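Local coordinates for protein enoyl-CoA hydratase (Mycobacterium thermoresistibile, PDB 3T3W) that probably acts as an enoyl-CoA hydratase, adding water across the double bond of enoyl-CoA thioesters in fatty-acid breakdown, at residues P38-A41 with N42-N45. Numbering follows the deposited sequence.
Sequences PEAA and NAQN
Two overlapping tight turns, 38-41 and 40-43, which share Ala40 and Ala41, shape the loop that leads from strand 30-35 to helix 46-61 of the crotonase fold. The first is closed by Ala41 N to Pro38 O at 3.0 Å, with Glu39 and Ala40 at its corners in type I fashion. In the second, Ala43 N reaches Ala40 O, also at 3.0 Å; this N-H···O bond bends to 154°, and the donor stands well above the carbonyl plane. Its corners, Ala41 and Asn42, both take left-handed helical backbone angles, so the chain reverses its sense of twist on passing from one turn to the next. At Asn42 this conformation swings CB against the preceding peptide, 3.2 Å from Ala41 O. At the closing ends of the second turn the methyl carbons Ala40 CB and Ala43 CB lie 4.2 Å apart. With Asn42 CG set beside its own backbone N (chi1 -62°), the amide folds back over the first turn and brings OD1 to 3.5 Å from Pro38 N. That nitrogen has no hydrogen to give, and OD1 instead accepts from Arg37 N. ND2 of the same amide turns to the backbone oxygens of Asn73, His76 and Phe77. Further along, Asn45 is the N-cap of helix 46-61, its OD1 receiving Leu48 N. The buried Asn42 amide thus has both ends engaged by main-chain groups, which fixes its flip and ties the left-handed turn to the loop following strand 67-72, a loop that in crotonase relatives lines the acyl-CoA site.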
loop_
_atom_site.group_PDB
_atom_site.type_symbol
_atom_site.label_atom_id
_atom_site.label_comp_id
_atom_site.label_asym_id
_atom_site.label_seq_id
_atom_site.Cartn_x
_atom_site.Cartn_y
_atom_site.Cartn_z
ATOM N N PRO F 38 9.954 4.511 -40.512
ATOM C CA PRO F 38 11.115 3.609 -40.502
ATOM C C PRO F 38 12.420 4.311 -40.900
ATOM O O PRO F 38 13.531 3.897 -40.491
ATOM C CB PRO F 38 10.753 2.584 -41.560
ATOM C CG PRO F 38 9.799 3.301 -42.500
ATOM C CD PRO F 38 8.971 4.107 -41.537
ATOM N N GLU F 39 12.289 5.364 -41.682
ATOM C CA GLU F 39 13.470 6.181 -42.022
ATOM C C GLU F 39 14.216 6.732 -40.787
ATOM O O GLU F 39 15.397 7.101 -40.884
ATOM C CB GLU F 39 13.091 7.302 -43.000
ATOM C CG GLU F 39 12.228 8.441 -42.410
ATOM C CD GLU F 39 10.702 8.174 -42.347
ATOM O OE1 GLU F 39 10.190 7.019 -42.477
ATOM O OE2 GLU F 39 9.992 9.187 -42.141
ATOM N N ALA F 40 13.522 6.868 -39.655
ATOM C CA ALA F 40 14.112 7.328 -38.410
ATOM C C ALA F 40 14.083 6.225 -37.338
ATOM O O ALA F 40 14.176 6.509 -36.147
ATOM C CB ALA F 40 13.376 8.580 -37.906
ATOM N N ALA F 41 13.956 4.963 -37.769
ATOM C CA ALA F 41 13.813 3.824 -36.850
ATOM C C ALA F 41 12.693 4.053 -35.841
ATOM O O ALA F 41 12.792 3.621 -34.691
ATOM C CB ALA F 41 15.141 3.491 -36.139
ATOM N N ASN F 42 11.615 4.679 -36.317
ATOM C CA ASN F 42 10.445 4.970 -35.500
ATOM C C ASN F 42 10.755 5.768 -34.252
ATOM O O ASN F 42 10.111 5.621 -33.221
ATOM C CB ASN F 42 9.638 3.687 -35.230
ATOM C CG ASN F 42 9.119 3.089 -36.517
ATOM O OD1 ASN F 42 8.617 3.820 -37.403
ATOM N ND2 ASN F 42 9.289 1.768 -36.680
ATOM N N ALA F 43 11.752 6.645 -34.363
ATOM C CA ALA F 43 11.997 7.630 -33.329
ATOM C C ALA F 43 10.749 8.465 -33.174
ATOM O O ALA F 43 10.073 8.794 -34.171
ATOM C CB ALA F 43 13.203 8.503 -33.700
ATOM N N GLN F 44 10.438 8.825 -31.928
ATOM C CA GLN F 44 9.160 9.452 -31.601
ATOM C C GLN F 44 9.308 10.946 -31.354
ATOM O O GLN F 44 9.878 11.342 -30.344
ATOM C CB GLN F 44 8.607 8.820 -30.335
ATOM C CG GLN F 44 8.517 7.294 -30.382
ATOM C CD GLN F 44 8.420 6.743 -28.971
ATOM O OE1 GLN F 44 7.808 7.361 -28.093
ATOM N NE2 GLN F 44 9.090 5.607 -28.728
ATOM N N ASN F 45 8.794 11.773 -32.257
ATOM C CA ASN F 45 8.698 13.202 -32.010
ATOM C C ASN F 45 7.314 13.520 -31.456
ATOM O O ASN F 45 6.460 12.635 -31.389
ATOM C CB ASN F 45 9.062 14.022 -33.273
ATOM C CG ASN F 45 8.167 13.754 -34.476
ATOM O OD1 ASN F 45 7.079 13.149 -34.371
ATOM N ND2 ASN F 45 8.625 14.226 -35.640
#